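PDB 1LTL: DNA replication initiator (Cdc21/Cdc54) from Methanothermobacter thermautotrophicus, which probably acts as an ATP-driven single-stranded DNA helicase in DNA replication, represented here by its N-terminal part, which includes the OB domain. Local coordinates for residues E175-P187 with P197-D210. Numbering follows the deposited sequence.
Sequences EFLDTQTLKLQEP and PRQITVVLEDDLVD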
loop_
_atom_site.group_PDB
_atom_site.type_symbol
_atom_site.label_atom_id
_atom_site.label_comp_id
_atom_site.label_asym_id
_atom_site.label_seq_id
_atom_site.Cartn_x
_atom_site.Cartn_y
_atom_site.Cartn_z
ATOM N N GLU A 175 -19.778 -23.991 -18.580
ATOM C CA GLU A 175 -20.242 -25.083 -19.430
ATOM C C GLU A 175 -19.245 -26.222 -19.445
ATOM O O GLU A 175 -18.049 -26.007 -19.576
ATOM C CB GLU A 175 -20.476 -24.574 -20.856
ATOM C CG GLU A 175 -21.725 -23.693 -21.029
ATOM C CD GLU A 175 -21.765 -22.974 -22.381
ATOM O OE1 GLU A 175 -21.452 -23.608 -23.426
ATOM O OE2 GLU A 175 -22.124 -21.769 -22.403
ATOM N N PHE A 176 -19.750 -27.437 -19.301
ATOM C CA PHE A 176 -18.899 -28.607 -19.293
ATOM C C PHE A 176 -18.901 -29.335 -20.619
ATOM O O PHE A 176 -19.591 -28.951 -21.555
ATOM C CB PHE A 176 -19.314 -29.561 -18.179
ATOM C CG PHE A 176 -19.002 -29.050 -16.812
ATOM C CD1 PHE A 176 -19.680 -27.962 -16.288
ATOM C CD2 PHE A 176 -17.983 -29.622 -16.061
ATOM C CE1 PHE A 176 -19.349 -27.447 -15.042
ATOM C CE2 PHE A 176 -17.645 -29.107 -14.805
ATOM C CZ PHE A 176 -18.332 -28.019 -14.300
ATOM N N LEU A 177 -18.148 -30.419 -20.682
ATOM C CA LEU A 177 -18.028 -31.157 -21.918
ATOM C C LEU A 177 -17.356 -32.492 -21.651
ATOM O O LEU A 177 -16.406 -32.559 -20.881
ATOM C CB LEU A 177 -17.229 -30.294 -22.872
ATOM C CG LEU A 177 -16.561 -30.901 -24.081
ATOM C CD1 LEU A 177 -16.874 -30.020 -25.280
ATOM C CD2 LEU A 177 -15.062 -31.006 -23.835
ATOM N N ASP A 178 -17.832 -33.571 -22.259
ATOM C CA ASP A 178 -17.222 -34.864 -21.961
ATOM C C ASP A 178 -15.849 -35.076 -22.580
ATOM O O ASP A 178 -15.613 -34.767 -23.743
ATOM C CB ASP A 178 -18.171 -35.993 -22.351
ATOM C CG ASP A 178 -19.444 -35.985 -21.532
ATOM O OD1 ASP A 178 -19.360 -36.074 -20.271
ATOM O OD2 ASP A 178 -20.534 -35.891 -22.158
ATOM N N THR A 179 -14.947 -35.623 -21.778
ATOM C CA THR A 179 -13.574 -35.862 -22.197
ATOM C C THR A 179 -13.153 -37.286 -21.836
ATOM O O THR A 179 -13.678 -37.878 -20.902
ATOM C CB THR A 179 -12.627 -34.847 -21.498
ATOM O OG1 THR A 179 -11.497 -34.579 -22.340
ATOM C CG2 THR A 179 -12.142 -35.395 -20.149
ATOM N N GLN A 180 -12.213 -37.850 -22.575
ATOM C CA GLN A 180 -11.791 -39.204 -22.274
ATOM C C GLN A 180 -10.367 -39.467 -22.680
ATOM O O GLN A 180 -9.881 -38.921 -23.670
ATOM C CB GLN A 180 -12.694 -40.208 -22.954
ATOM C CG GLN A 180 -12.227 -41.618 -22.783
ATOM C CD GLN A 180 -13.199 -42.566 -23.400
ATOM O OE1 GLN A 180 -13.954 -42.188 -24.300
ATOM N NE2 GLN A 180 -13.197 -43.807 -22.939
ATOM N N THR A 181 -9.708 -40.330 -21.921
ATOM C CA THR A 181 -8.315 -40.638 -22.165
ATOM C C THR A 181 -8.041 -42.079 -22.523
ATOM O O THR A 181 -8.644 -42.990 -21.962
ATOM C CB THR A 181 -7.509 -40.307 -20.922
ATOM O OG1 THR A 181 -7.245 -38.910 -20.905
ATOM C CG2 THR A 181 -6.211 -41.051 -20.901
ATOM N N LEU A 182 -7.132 -42.310 -23.458
ATOM C CA LEU A 182 -6.784 -43.691 -23.770
ATOM C C LEU A 182 -5.362 -43.745 -24.242
ATOM O O LEU A 182 -4.815 -42.737 -24.671
ATOM C CB LEU A 182 -7.726 -44.281 -24.812
ATOM C CG LEU A 182 -7.496 -44.054 -26.297
ATOM C CD1 LEU A 182 -8.719 -44.588 -27.026
ATOM C CD2 LEU A 182 -7.320 -42.597 -26.611
ATOM N N LYS A 183 -4.764 -44.924 -24.108
ATOM C CA LYS A 183 -3.388 -45.181 -24.519
ATOM C C LYS A 183 -3.371 -45.809 -25.907
ATOM O O LYS A 183 -4.077 -46.779 -26.163
ATOM C CB LYS A 183 -2.702 -46.141 -23.542
ATOM C CG LYS A 183 -2.054 -45.475 -22.354
ATOM C CD LYS A 183 -1.067 -44.411 -22.823
ATOM C CE LYS A 183 -0.403 -43.682 -21.660
ATOM N NZ LYS A 183 -1.408 -42.930 -20.866
ATOM N N LEU A 184 -2.563 -45.248 -26.792
ATOM C CA LEU A 184 -2.442 -45.752 -28.143
ATOM C C LEU A 184 -1.065 -46.374 -28.290
ATOM O O LEU A 184 -0.063 -45.684 -28.167
ATOM C CB LEU A 184 -2.586 -44.611 -29.141
ATOM C CG LEU A 184 -2.452 -45.054 -30.589
ATOM C CD1 LEU A 184 -3.602 -45.989 -30.937
ATOM C CD2 LEU A 184 -2.428 -43.839 -31.510
ATOM N N GLN A 185 -1.013 -47.673 -28.564
ATOM C CA GLN A 185 0.253 -48.395 -28.711
ATOM C C GLN A 185 0.661 -48.484 -30.165
ATOM O O GLN A 185 -0.186 -48.638 -31.046
ATOM C CB GLN A 185 0.096 -49.796 -28.147
ATOM C CG GLN A 185 1.283 -50.691 -28.310
ATOM C CD GLN A 185 0.932 -52.121 -27.953
ATOM O OE1 GLN A 185 0.345 -52.852 -28.765
ATOM N NE2 GLN A 185 1.252 -52.522 -26.720
ATOM N N GLU A 186 1.962 -48.402 -30.416
ATOM C CA GLU A 186 2.447 -48.469 -31.785
ATOM C C GLU A 186 2.235 -49.826 -32.400
ATOM O O GLU A 186 2.104 -50.840 -31.711
ATOM C CB GLU A 186 3.927 -48.124 -31.874
ATOM C CG GLU A 186 4.821 -48.989 -31.013
ATOM C CD GLU A 186 6.297 -48.699 -31.223
ATOM O OE1 GLU A 186 7.098 -49.089 -30.337
ATOM O OE2 GLU A 186 6.649 -48.094 -32.269
ATOM N N PRO A 187 2.196 -49.860 -33.728
ATOM C CA PRO A 187 1.997 -51.124 -34.421
ATOM C C PRO A 187 3.181 -52.033 -34.110
ATOM O O PRO A 187 4.341 -51.606 -34.163
ATOM C CB PRO A 187 1.938 -50.702 -35.890
ATOM C CG PRO A 187 1.419 -49.273 -35.816
ATOM C CD PRO A 187 2.226 -48.733 -34.674
ATOM N N PRO A 197 6.888 -52.125 -27.405
ATOM C CA PRO A 197 6.235 -51.002 -28.078
ATOM C C PRO A 197 6.076 -49.800 -27.171
ATOM O O PRO A 197 5.970 -49.928 -25.949
ATOM C CB PRO A 197 4.900 -51.592 -28.504
ATOM C CG PRO A 197 4.608 -52.547 -27.401
ATOM C CD PRO A 197 5.939 -53.238 -27.221
ATOM N N ARG A 198 6.076 -48.628 -27.785
ATOM C CA ARG A 198 5.917 -47.383 -27.058
ATOM C C ARG A 198 4.480 -46.909 -27.235
ATOM O O ARG A 198 3.896 -47.054 -28.301
ATOM C CB ARG A 198 6.896 -46.333 -27.595
ATOM C CG ARG A 198 8.334 -46.474 -27.084
ATOM C CD ARG A 198 9.256 -45.425 -27.721
ATOM N NE ARG A 198 10.628 -45.487 -27.222
ATOM C CZ ARG A 198 11.662 -44.871 -27.795
ATOM N NH1 ARG A 198 11.484 -44.142 -28.895
ATOM N NH2 ARG A 198 12.880 -44.982 -27.268
ATOM N N GLN A 199 3.904 -46.348 -26.187
ATOM C CA GLN A 199 2.545 -45.878 -26.283
ATOM C C GLN A 199 2.449 -44.377 -26.081
ATOM O O GLN A 199 3.365 -43.741 -25.569
ATOM C CB GLN A 199 1.692 -46.593 -25.252
ATOM C CG GLN A 199 2.446 -46.917 -23.980
ATOM C CD GLN A 199 1.512 -47.163 -22.800
ATOM O OE1 GLN A 199 0.513 -47.890 -22.915
ATOM N NE2 GLN A 199 1.836 -46.559 -21.652
ATOM N N ILE A 200 1.341 -43.796 -26.503
ATOM C CA ILE A 200 1.163 -42.375 -26.315
ATOM C C ILE A 200 -0.267 -42.106 -25.899
ATOM O O ILE A 200 -1.164 -42.846 -26.272
ATOM C CB ILE A 200 1.462 -41.588 -27.575
ATOM C CG1 ILE A 200 1.632 -40.121 -27.200
ATOM C CG2 ILE A 200 0.338 -41.749 -28.576
ATOM C CD1 ILE A 200 2.072 -39.279 -28.317
ATOM N N THR A 201 -0.498 -41.048 -25.134
ATOM C CA THR A 201 -1.856 -40.771 -24.698
ATOM C C THR A 201 -2.693 -40.019 -25.704
ATOM O O THR A 201 -2.228 -39.091 -26.360
ATOM C CB THR A 201 -1.862 -40.000 -23.378
ATOM O OG1 THR A 201 -1.477 -40.878 -22.316
ATOM C CG2 THR A 201 -3.226 -39.465 -23.084
ATOM N N VAL A 202 -3.938 -40.445 -25.835
ATOM C CA VAL A 202 -4.847 -39.771 -26.739
ATOM C C VAL A 202 -6.015 -39.247 -25.924
ATOM O O VAL A 202 -6.503 -39.906 -25.006
ATOM C CB VAL A 202 -5.351 -40.703 -27.872
ATOM C CG1 VAL A 202 -6.395 -39.997 -28.729
ATOM C CG2 VAL A 202 -4.182 -41.108 -28.734
ATOM N N VAL A 203 -6.434 -38.036 -26.251
ATOM C CA VAL A 203 -7.529 -37.417 -25.561
ATOM C C VAL A 203 -8.689 -37.270 -26.498
ATOM O O VAL A 203 -8.587 -36.619 -27.537
ATOM C CB VAL A 203 -7.145 -36.038 -25.061
ATOM C CG1 VAL A 203 -8.374 -35.290 -24.619
ATOM C CG2 VAL A 203 -6.162 -36.174 -23.924
ATOM N N LEU A 204 -9.805 -37.873 -26.125
ATOM C CA LEU A 204 -10.990 -37.799 -26.951
ATOM C C LEU A 204 -12.041 -36.964 -26.250
ATOM O O LEU A 204 -12.324 -37.175 -25.073
ATOM C CB LEU A 204 -11.524 -39.202 -27.198
ATOM C CG LEU A 204 -10.681 -40.183 -27.999
ATOM C CD1 LEU A 204 -11.455 -41.493 -28.106
ATOM C CD2 LEU A 204 -10.372 -39.640 -29.383
ATOM N N GLU A 205 -12.628 -36.017 -26.966
ATOM C CA GLU A 205 -13.658 -35.200 -26.354
ATOM C C GLU A 205 -14.929 -35.083 -27.186
ATOM O O GLU A 205 -14.959 -35.450 -28.354
ATOM C CB GLU A 205 -13.112 -33.817 -26.052
ATOM C CG GLU A 205 -11.864 -33.845 -25.206
ATOM C CD GLU A 205 -11.484 -32.467 -24.753
ATOM O OE1 GLU A 205 -11.714 -31.519 -25.555
ATOM O OE2 GLU A 205 -10.951 -32.337 -23.617
ATOM N N ASP A 206 -15.972 -34.544 -26.564
ATOM C CA ASP A 206 -17.282 -34.388 -27.182
ATOM C C ASP A 206 -17.831 -35.687 -27.770
ATOM O O ASP A 206 -17.833 -36.705 -27.093
ATOM C CB ASP A 206 -17.276 -33.300 -28.248
ATOM C CG ASP A 206 -18.550 -32.472 -28.220
ATOM O OD1 ASP A 206 -19.481 -32.857 -27.471
ATOM O OD2 ASP A 206 -18.627 -31.446 -28.935
ATOM N N ASP A 207 -18.296 -35.662 -29.018
ATOM C CA ASP A 207 -18.883 -36.856 -29.619
ATOM C C ASP A 207 -17.935 -37.994 -29.905
ATOM O O ASP A 207 -18.379 -39.097 -30.230
ATOM C CB ASP A 207 -19.625 -36.512 -30.894
ATOM C CG ASP A 207 -18.786 -35.739 -31.842
ATOM O OD1 ASP A 207 -18.294 -34.663 -31.441
ATOM O OD2 ASP A 207 -18.611 -36.198 -32.993
ATOM N N LEU A 208 -16.637 -37.739 -29.787
ATOM C CA LEU A 208 -15.652 -38.779 -30.010
ATOM C C LEU A 208 -15.504 -39.599 -28.763
ATOM O O LEU A 208 -14.774 -40.583 -28.733
ATOM C CB LEU A 208 -14.308 -38.183 -30.333
ATOM C CG LEU A 208 -13.986 -38.053 -31.811
ATOM C CD1 LEU A 208 -15.066 -37.276 -32.553
ATOM C CD2 LEU A 208 -12.636 -37.357 -31.892
ATOM N N VAL A 209 -16.189 -39.194 -27.715
ATOM C CA VAL A 209 -16.092 -39.920 -26.471
ATOM C C VAL A 209 -16.701 -41.297 -26.636
ATOM O O VAL A 209 -17.638 -41.470 -27.405
ATOM C CB VAL A 209 -16.812 -39.148 -25.356
ATOM C CG1 VAL A 209 -16.877 -39.976 -24.093
ATOM C CG2 VAL A 209 -16.072 -37.856 -25.089
ATOM N N ASP A 210 -16.153 -42.275 -25.924
ATOM C CA ASP A 210 -16.666 -43.646 -25.947
ATOM C C ASP A 210 -16.881 -44.117 -27.373
ATOM O O ASP A 210 -17.960 -44.586 -27.722
ATOM C CB ASP A 210 -17.989 -43.704 -25.175
ATOM C CG ASP A 210 -18.210 -45.034 -24.478
ATOM O OD1 ASP A 210 -17.211 -45.697 -24.102
ATOM O OD2 ASP A 210 -19.391 -45.403 -24.280
#
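E205 OE2 is gripped by two groups: the hydroxyl of T179 donates to it over 2.6 Å, on the anti side of the carboxylate, and R129 forms a salt bridge. Y240 takes OE1, so both oxygens of the buried carboxylate have partners. Threonine, being beta-branched, suits a strand, and its chi1 of -150° turns OG1 away from the backbone N, beside the E205 side chain, which points the same way. These two residues form a non-hydrogen-bonded pair of the antiparallel strands 175-185 and 199-205; L182 and V202, a hydrogen-bonded pair, exchange N-H to O bonds in both directions. On the face of T179, K183, bent at chi2 and chi4, passes CG and CD across the amide of Q199, whose OE1 accepts a hydrogen bond from R121, and NZ donates to T201 OG1 (2.5 Å). Were K183 replaced by an alanine, T201 OG1 would probably lose its ammonium donor and the Q199 amide the carbons that cross it. The other face is largely apolar, with L184 CB 3.9 Å from V202 CG2. Here Q180, its chain extended, sets OE1 2.7 Å from D210 N, in the plane of the amide carbonyl, while NE2 is bound to D124 O. At the far end E186 OE1 accepts R198 N at 2.8 Å, from above its carboxylate plane, and pairs with R103. Backbone bonds thus fix the register of these OB-domain strands, while buried E205, Q180 and E186 tie them to their surroundings.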